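Local coordinates for protein xylooligosaccharide oxidase (Myceliophthora thermophila, PDB 5L6F) that oxidises the C1 hydroxyl of xylooligosaccharides and related sugars to lactones with a bicovalently bound FAD, passing the electrons to oxygen to give hydrogen peroxide, at residues A[189-194]-A[483-488]; A[259-264]-A[403-408]; A[272-277]-A[376-381]. One frame throughout, in Å; residues are numbered along the deposited sequence.

From the N terminus, the chain first lays down the FAD-binding part, where the loop 189-194 follows strand 183-189. Its partner 483-488 comes near the C terminus, so interaction 1 joins the FAD-binding part to the C-terminal region and closes a loop of 288 residues that holds both other contacts. Within it, 259-264 ends helix 246-261 and meets 403-408, and inside that smaller loop strand 269-275 pairs with strand 374-381 in interaction 3; the three nest and none cross. Interactions 2 and 3 touch, L260 CD2 packing 4.1 Å from M381 CA, and tie helix to sheet. Interaction 1 lies on the opposite side of the chain's centre, about 37 Å from interaction 3 between centres.

Interaction 1 (A[189-194]-A[483-488]); sequences VLANGS and TELFYY. With NAG (2-acetamido-2-deoxy-beta-D-glucopyranose), chain C; XYP (beta-D-xylopyranose), chain G.
A191 packs its CB against both L485 and F486, and these three residues make the close-packed side of the contact. A191 CB lies 3.7 Å from F486 CE2 and 3.9 Å from L485 CD2. The ring of F486 comes edge-on, with A191 N near the ring plane and 3.6 Å from CE2. L485 holds CG anti to its own backbone N (chi1 -174°), which carries CD2 to 3.3 Å from A191 O and over one face of the F486 ring, toward its rim. No hydrogen bond joins the two segments; D481, just upstream, fixes the second turn by accepting from the backbone N of L485 and F486.

The far side of the first turn is looser and partly exposed. There N192 carries the N-linked NAG on ND2, while its OD1 accepts from S194 N at 3.1 Å, an Asx turn. E484 also turns away from the contact, but to a buried setting: xylose O4 lies 2.5 Å from E484 OE2, a hydrogen bond so short that its exact length is doubtful, and OE1 is in a salt bridge with R458. An alanine here would probably leave R458 without its carboxylate mate and the xylose less firmly held. Y487 CE1 lies 3.7 Å from C5 of the same sugar.

Two type I beta turns, L190 to G193 and E484 to Y487, thus meet through an apolar patch that joins the glycosylated loop following strand 183-189 of the PCMH-type FAD-binding domain to the C-terminal berberine-bridge-enzyme-like region.

Interaction 2 (A[259-264]-A[403-408]); sequences WLLNGG and DPERHL. With XYP (beta-D-xylopyranose), chain E.
L408 puts CD1 between two leucines of the helix end, 3.6 Å from L260 CD2 and 3.8 Å from L261 CD1. L260 and L408 share one conformation, CG anti to the backbone N and chi2 near +60°, and from facing backbones they run antiparallel alongside one another, so that a methyl of each meets the flank of the other. L261 is turned a little from that shape (chi1 -155°), and its end swings nearer than its CB bond suggests. Its side chain meets L408 at about a right angle and reaches both methyls of that residue, L261 CD1 lying 4.0 Å from L408 CD2. The same L261 CD1 is also 4.0 Å from E405 O.

Behind these leucines both backbones are closed by their own bonds. G263, with positive phi, is the C-prime residue of a Schellman motif that ends the helix. In the facing loop D403 OD1 takes E405 N and R406 N from opposite faces of its carboxylate plane. A bound xylose gives O4 to W259 O and O3 to N262 O.

No hydrogen bond or salt bridge crosses between the segments, so the attachment of helix 246-261 to the loop before strand 409-417 rests here on apolar fit.

Interaction 3 (A[272-277]-A[376-381]); sequences RVLGNA and YIIIDM. With XYP (beta-D-xylopyranose), chain D.
The R272 guanidinium has I378 CD1 over one face, 3.8 Å above the plane and toward the rim, while its edge serves polar partners. R272 NH1 gives a bent bond (131°) of 2.9 Å to O2 of the bound xylose, and weak bonds run from NH1 and NH2 to its O3. A water also lies in the guanidinium plane; it accepts from NH1 and donates to D380 OD1 at 2.7 Å, bridging two opposite charges that do not touch directly. NE is held by Q283 of the next strand. The Y376 ring stacks on Y414, and its OH approaches xylose C5 to 3.3 Å.

R272 begins with CG between the backbone N and the carbonyl carbon (chi1 73°), then runs extended to NE, which lifts the guanidinium clear of the sheet to the sugar. T154 and E412 also bond this xylose, so the paired strands line the substrate site. The strands are central neighbours in the antiparallel sheet of the substrate-binding domain. V273 with I379 and G275 with I377 are hydrogen-bonded pairs, G275 N to I377 O being nearly straight (176°); R272 with D380 and L274 with I378 are non-hydrogen-bonded.

On the sugar-facing side L274 CD1 rests 3.7 Å from I378 CG1, and I378 CG2 lies 3.8 Å from R272 CD. The other face is apolar: V273 and I379 stand next to each other, V273 CB 3.9 Å from I379 CD1, and M381 folds back along its chain to bring CE to V273 CG2. Helix 246-261 covers this face, L256 against V273 and M381, W253 against I379.

Interaction 1 (A[189-194]-A[483-488])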
# COMPACT_ATOMS: atom_id res chain seq x y z
N VAL A 189 19.79 6.32 1.76
CA VAL A 189 20.43 7.64 1.82
C VAL A 189 19.77 8.46 2.93
O VAL A 189 18.57 8.75 2.88
CB VAL A 189 20.29 8.37 0.48
CG1 VAL A 189 20.95 9.74 0.54
CG2 VAL A 189 20.87 7.52 -0.64
N LEU A 190 20.55 8.85 3.93
CA LEU A 190 20.02 9.62 5.05
C LEU A 190 19.97 11.12 4.71
O LEU A 190 20.51 11.56 3.70
CB LEU A 190 20.83 9.37 6.30
CG LEU A 190 20.96 7.91 6.73
CD1 LEU A 190 21.80 7.81 8.01
CD2 LEU A 190 19.58 7.31 6.92
N ALA A 191 19.28 11.88 5.56
CA ALA A 191 19.03 13.30 5.35
C ALA A 191 20.31 14.12 5.20
O ALA A 191 20.29 15.17 4.58
CB ALA A 191 18.20 13.85 6.50
N ASN A 192 21.41 13.66 5.79
CA ASN A 192 22.71 14.33 5.62
C ASN A 192 23.60 13.71 4.55
O ASN A 192 24.79 13.99 4.49
CB ASN A 192 23.48 14.38 6.95
CG ASN A 192 23.80 13.01 7.49
OD1 ASN A 192 23.63 12.00 6.80
ND2 ASN A 192 24.29 12.96 8.73
N GLY A 193 23.01 12.86 3.71
CA GLY A 193 23.71 12.29 2.58
C GLY A 193 24.49 11.02 2.89
O GLY A 193 25.04 10.42 1.97
N SER A 194 24.56 10.61 4.15
CA SER A 194 25.21 9.34 4.51
C SER A 194 24.48 8.14 3.90
O SER A 194 23.25 8.16 3.74
CB SER A 194 25.28 9.15 6.04
OG SER A 194 26.21 10.05 6.63
N THR A 483 16.03 17.50 11.37
CA THR A 483 15.55 18.71 10.71
C THR A 483 14.30 18.47 9.83
O THR A 483 13.77 19.42 9.25
CB THR A 483 16.64 19.43 9.88
OG1 THR A 483 16.88 18.72 8.66
CG2 THR A 483 17.92 19.55 10.68
N GLU A 484 13.83 17.24 9.76
CA GLU A 484 12.68 16.88 8.91
C GLU A 484 12.88 17.26 7.46
O GLU A 484 11.99 17.84 6.81
CB GLU A 484 11.38 17.50 9.42
CG GLU A 484 11.09 17.07 10.84
CD GLU A 484 9.73 17.52 11.31
OE1 GLU A 484 8.74 17.05 10.75
OE2 GLU A 484 9.68 18.37 12.20
N LEU A 485 14.05 16.93 6.93
CA LEU A 485 14.30 17.13 5.53
C LEU A 485 13.27 16.41 4.65
O LEU A 485 12.87 16.94 3.62
CB LEU A 485 15.70 16.64 5.16
CG LEU A 485 16.14 16.94 3.73
CD1 LEU A 485 16.44 18.41 3.59
CD2 LEU A 485 17.39 16.16 3.43
N PHE A 486 12.83 15.23 5.07
CA PHE A 486 11.86 14.42 4.30
C PHE A 486 10.42 14.72 4.67
O PHE A 486 9.54 13.88 4.47
CB PHE A 486 12.19 12.94 4.43
CG PHE A 486 13.58 12.61 3.98
CD1 PHE A 486 13.94 12.79 2.65
CD2 PHE A 486 14.52 12.11 4.86
CE1 PHE A 486 15.24 12.51 2.22
CE2 PHE A 486 15.81 11.84 4.44
CZ PHE A 486 16.16 12.02 3.12
N TYR A 487 10.18 15.92 5.18
CA TYR A 487 8.85 16.37 5.56
C TYR A 487 7.77 16.14 4.49
O TYR A 487 7.99 16.37 3.29
CB TYR A 487 8.89 17.87 5.96
CG TYR A 487 7.51 18.40 6.25
CD1 TYR A 487 6.90 18.12 7.47
CD2 TYR A 487 6.79 19.12 5.29
CE1 TYR A 487 5.63 18.56 7.75
CE2 TYR A 487 5.50 19.56 5.55
CZ TYR A 487 4.93 19.28 6.78
OH TYR A 487 3.66 19.70 7.07
N TYR A 488 6.62 15.67 4.96
CA TYR A 488 5.36 15.82 4.25
C TYR A 488 4.27 15.96 5.30
O TYR A 488 4.53 15.71 6.49
CB TYR A 488 5.09 14.67 3.29
CG TYR A 488 5.02 13.29 3.88
CD1 TYR A 488 6.15 12.56 4.11
CD2 TYR A 488 3.79 12.69 4.12
CE1 TYR A 488 6.08 11.26 4.61
CE2 TYR A 488 3.71 11.40 4.60
CZ TYR A 488 4.86 10.68 4.84
OH TYR A 488 4.79 9.38 5.30
C1 NAG C . 24.66 11.74 9.40
C2 NAG C . 25.78 12.09 10.39
C3 NAG C . 26.23 10.91 11.21
C4 NAG C . 25.01 10.28 11.86
C5 NAG C . 23.90 10.04 10.84
C6 NAG C . 22.63 9.49 11.50
C7 NAG C . 27.16 14.01 9.76
C8 NAG C . 28.40 14.51 9.08
N2 NAG C . 26.94 12.69 9.75
O3 NAG C . 27.19 11.31 12.18
O4 NAG C . 25.39 9.04 12.42
O5 NAG C . 23.59 11.24 10.17
O6 NAG C . 22.10 10.43 12.42
O7 NAG C . 26.38 14.80 10.28
C1 XYP G . 7.61 22.16 9.56
C2 XYP G . 8.36 22.66 10.79
C3 XYP G . 8.62 21.52 11.76
C4 XYP G . 7.31 20.80 12.05
C5 XYP G . 6.50 20.52 10.79
O2 XYP G . 9.58 23.28 10.38
O3 XYP G . 9.13 22.06 12.99
O4 XYP G . 7.60 19.56 12.73
O5 XYP G . 6.35 21.64 9.94

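Interaction 2 (A[259-264]-A[403-408])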
# COMPACT_ATOMS: atom_id res chain seq x y z
N TRP A 259 -16.40 -17.01 10.84
CA TRP A 259 -15.68 -18.03 10.06
C TRP A 259 -14.18 -17.74 9.99
O TRP A 259 -13.36 -18.63 10.23
CB TRP A 259 -16.30 -18.15 8.67
CG TRP A 259 -15.57 -19.00 7.69
CD1 TRP A 259 -15.63 -20.36 7.55
CD2 TRP A 259 -14.66 -18.53 6.70
NE1 TRP A 259 -14.82 -20.76 6.51
CE2 TRP A 259 -14.22 -19.65 5.97
CE3 TRP A 259 -14.24 -17.26 6.31
CZ2 TRP A 259 -13.34 -19.53 4.90
CZ3 TRP A 259 -13.36 -17.14 5.26
CH2 TRP A 259 -12.91 -18.27 4.57
N LEU A 260 -13.82 -16.50 9.70
CA LEU A 260 -12.42 -16.15 9.55
C LEU A 260 -11.72 -16.25 10.89
O LEU A 260 -10.66 -16.85 11.00
CB LEU A 260 -12.25 -14.75 8.96
CG LEU A 260 -10.83 -14.26 8.72
CD1 LEU A 260 -10.10 -15.11 7.69
CD2 LEU A 260 -10.88 -12.81 8.29
N LEU A 261 -12.33 -15.68 11.91
CA LEU A 261 -11.71 -15.63 13.23
C LEU A 261 -11.52 -17.03 13.83
O LEU A 261 -10.55 -17.27 14.56
CB LEU A 261 -12.59 -14.75 14.10
CG LEU A 261 -12.11 -14.00 15.32
CD1 LEU A 261 -10.87 -13.18 15.05
CD2 LEU A 261 -13.30 -13.14 15.78
N ASN A 262 -12.40 -17.96 13.48
CA ASN A 262 -12.27 -19.34 13.97
C ASN A 262 -11.45 -20.28 13.08
O ASN A 262 -11.43 -21.48 13.29
CB ASN A 262 -13.64 -19.89 14.34
CG ASN A 262 -14.17 -19.28 15.64
OD1 ASN A 262 -13.67 -19.58 16.73
ND2 ASN A 262 -15.10 -18.35 15.52
N GLY A 263 -10.71 -19.72 12.13
CA GLY A 263 -9.71 -20.50 11.40
C GLY A 263 -10.29 -21.18 10.18
O GLY A 263 -9.78 -22.19 9.73
N GLY A 264 -11.37 -20.62 9.64
CA GLY A 264 -12.02 -21.21 8.49
C GLY A 264 -11.24 -21.04 7.19
O GLY A 264 -11.42 -21.82 6.26
N ASP A 403 -1.67 -8.24 15.03
CA ASP A 403 -2.44 -9.09 15.93
C ASP A 403 -3.47 -9.95 15.20
O ASP A 403 -4.37 -9.43 14.55
CB ASP A 403 -3.13 -8.26 17.01
CG ASP A 403 -3.66 -9.13 18.13
OD1 ASP A 403 -4.67 -9.83 17.95
OD2 ASP A 403 -2.99 -9.20 19.18
N PRO A 404 -3.38 -11.29 15.34
CA PRO A 404 -4.25 -12.14 14.53
C PRO A 404 -5.75 -12.09 14.90
O PRO A 404 -6.57 -12.47 14.09
CB PRO A 404 -3.67 -13.54 14.72
CG PRO A 404 -2.91 -13.49 16.00
CD PRO A 404 -2.46 -12.07 16.18
N GLU A 405 -6.09 -11.61 16.10
CA GLU A 405 -7.51 -11.39 16.47
C GLU A 405 -7.97 -9.93 16.32
O GLU A 405 -9.05 -9.65 15.81
CB GLU A 405 -7.78 -11.87 17.90
CG GLU A 405 -7.73 -13.38 18.09
CD GLU A 405 -6.33 -13.91 18.35
OE1 GLU A 405 -5.56 -13.24 19.10
OE2 GLU A 405 -5.99 -15.00 17.81
N ARG A 406 -7.13 -8.99 16.78
CA ARG A 406 -7.47 -7.57 16.83
C ARG A 406 -7.36 -6.91 15.44
O ARG A 406 -8.09 -5.95 15.14
CB ARG A 406 -6.54 -6.90 17.84
CG ARG A 406 -6.76 -5.42 18.13
CD ARG A 406 -5.65 -4.88 19.05
NE ARG A 406 -5.68 -5.48 20.39
CZ ARG A 406 -6.61 -5.22 21.33
NH1 ARG A 406 -7.61 -4.36 21.09
NH2 ARG A 406 -6.54 -5.82 22.52
N HIS A 407 -6.48 -7.43 14.60
CA HIS A 407 -6.32 -6.94 13.23
C HIS A 407 -6.83 -7.98 12.24
O HIS A 407 -6.08 -8.79 11.68
CB HIS A 407 -4.87 -6.50 13.02
CG HIS A 407 -4.43 -5.49 14.03
ND1 HIS A 407 -3.34 -5.66 14.83
CD2 HIS A 407 -5.01 -4.33 14.43
CE1 HIS A 407 -3.22 -4.64 15.66
NE2 HIS A 407 -4.23 -3.82 15.44
N LEU A 408 -8.14 -7.95 12.08
CA LEU A 408 -8.86 -8.98 11.35
C LEU A 408 -9.18 -8.57 9.93
O LEU A 408 -9.10 -9.39 9.02
CB LEU A 408 -10.17 -9.29 12.08
CG LEU A 408 -10.91 -10.49 11.51
CD1 LEU A 408 -10.07 -11.75 11.63
CD2 LEU A 408 -12.25 -10.69 12.23
C1 XYP E . -16.39 -24.48 11.15
C2 XYP E . -14.99 -24.60 11.77
C3 XYP E . -14.36 -23.24 12.08
C4 XYP E . -14.61 -22.24 10.95
C5 XYP E . -16.08 -22.20 10.60
O2 XYP E . -15.03 -25.38 13.00
O3 XYP E . -12.96 -23.48 12.28
O4 XYP E . -14.17 -20.94 11.35
O5 XYP E . -16.45 -23.48 10.10

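Interaction 3 (A[272-277]-A[376-381])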
# COMPACT_ATOMS: atom_id res chain seq x y z
N ARG A 272 -11.22 -11.32 -0.40
CA ARG A 272 -11.72 -10.03 0.02
C ARG A 272 -13.17 -9.89 -0.42
O ARG A 272 -13.62 -10.57 -1.35
CB ARG A 272 -10.91 -8.92 -0.66
CG ARG A 272 -11.21 -8.74 -2.15
CD ARG A 272 -10.20 -7.83 -2.83
NE ARG A 272 -10.48 -7.60 -4.25
CZ ARG A 272 -9.69 -6.90 -5.05
NH1 ARG A 272 -8.54 -6.40 -4.59
NH2 ARG A 272 -10.01 -6.74 -6.32
N VAL A 273 -13.87 -8.99 0.25
CA VAL A 273 -15.17 -8.55 -0.23
C VAL A 273 -14.91 -7.30 -1.05
O VAL A 273 -14.21 -6.40 -0.59
CB VAL A 273 -16.08 -8.14 0.94
CG1 VAL A 273 -17.39 -7.57 0.42
CG2 VAL A 273 -16.37 -9.33 1.85
N LEU A 274 -15.45 -7.27 -2.26
CA LEU A 274 -15.52 -6.06 -3.07
C LEU A 274 -16.98 -5.66 -3.18
O LEU A 274 -17.79 -6.41 -3.70
CB LEU A 274 -14.94 -6.27 -4.47
CG LEU A 274 -15.15 -5.09 -5.45
CD1 LEU A 274 -14.40 -3.87 -4.92
CD2 LEU A 274 -14.70 -5.42 -6.87
N GLY A 275 -17.32 -4.49 -2.65
CA GLY A 275 -18.66 -3.94 -2.79
C GLY A 275 -18.67 -2.62 -3.55
O GLY A 275 -17.77 -1.80 -3.44
N ASN A 276 -19.73 -2.43 -4.32
CA ASN A 276 -20.06 -1.13 -4.89
C ASN A 276 -21.58 -1.05 -4.88
O ASN A 276 -22.25 -1.96 -4.33
CB ASN A 276 -19.42 -0.93 -6.28
CG ASN A 276 -19.85 -1.97 -7.30
OD1 ASN A 276 -21.04 -2.20 -7.53
ND2 ASN A 276 -18.87 -2.60 -7.96
N ALA A 277 -22.15 0.03 -5.41
CA ALA A 277 -23.61 0.24 -5.30
C ALA A 277 -24.41 -0.80 -6.05
O ALA A 277 -25.64 -0.90 -5.82
CB ALA A 277 -24.02 1.64 -5.79
N TYR A 376 -16.26 2.37 -4.28
CA TYR A 376 -16.22 0.97 -3.85
C TYR A 376 -15.67 0.85 -2.46
O TYR A 376 -15.05 1.78 -1.93
CB TYR A 376 -15.46 0.08 -4.84
CG TYR A 376 -13.98 0.40 -5.05
CD1 TYR A 376 -13.02 -0.06 -4.15
CD2 TYR A 376 -13.56 1.13 -6.15
CE1 TYR A 376 -11.67 0.22 -4.34
CE2 TYR A 376 -12.20 1.41 -6.34
CZ TYR A 376 -11.28 0.94 -5.42
OH TYR A 376 -9.94 1.19 -5.55
N ILE A 377 -15.95 -0.30 -1.84
CA ILE A 377 -15.37 -0.67 -0.57
C ILE A 377 -14.73 -2.07 -0.73
O ILE A 377 -15.33 -2.97 -1.31
CB ILE A 377 -16.38 -0.65 0.60
CG1 ILE A 377 -15.68 -0.96 1.91
CG2 ILE A 377 -17.55 -1.61 0.39
CD1 ILE A 377 -16.47 -0.62 3.14
N ILE A 378 -13.49 -2.21 -0.27
CA ILE A 378 -12.86 -3.52 -0.20
C ILE A 378 -12.66 -3.86 1.26
O ILE A 378 -12.16 -3.04 2.04
CB ILE A 378 -11.51 -3.51 -0.93
CG1 ILE A 378 -11.75 -3.41 -2.42
CG2 ILE A 378 -10.69 -4.74 -0.59
CD1 ILE A 378 -10.47 -3.33 -3.23
N ILE A 379 -13.07 -5.06 1.64
CA ILE A 379 -12.81 -5.58 2.98
C ILE A 379 -11.94 -6.80 2.76
O ILE A 379 -12.41 -7.85 2.31
CB ILE A 379 -14.09 -5.96 3.74
CG1 ILE A 379 -15.10 -4.81 3.73
CG2 ILE A 379 -13.76 -6.34 5.16
CD1 ILE A 379 -16.52 -5.25 3.58
N ASP A 380 -10.65 -6.67 3.06
CA ASP A 380 -9.73 -7.80 2.86
C ASP A 380 -9.89 -8.79 4.01
O ASP A 380 -10.02 -8.37 5.15
CB ASP A 380 -8.30 -7.30 2.83
CG ASP A 380 -7.99 -6.52 1.60
OD1 ASP A 380 -8.29 -6.99 0.48
OD2 ASP A 380 -7.42 -5.43 1.75
N MET A 381 -9.87 -10.10 3.71
CA MET A 381 -9.77 -11.13 4.77
C MET A 381 -8.30 -11.14 5.19
O MET A 381 -7.46 -11.76 4.56
CB MET A 381 -10.21 -12.51 4.28
CG MET A 381 -11.62 -12.58 3.70
SD MET A 381 -12.99 -12.11 4.81
CE MET A 381 -13.24 -10.40 4.37
O1 XYP D . -6.07 -1.96 -3.23
C1 XYP D . -6.34 -1.90 -4.64
C2 XYP D . -7.23 -3.10 -5.03
C3 XYP D . -7.65 -2.99 -6.49
C4 XYP D . -8.28 -1.62 -6.74
C5 XYP D . -7.27 -0.54 -6.36
O2 XYP D . -6.55 -4.35 -4.83
O3 XYP D . -8.58 -4.03 -6.82
O4 XYP D . -8.67 -1.50 -8.11
O5 XYP D . -6.97 -0.65 -4.97
O HOH W 1 -7.29 -6.58 -1.99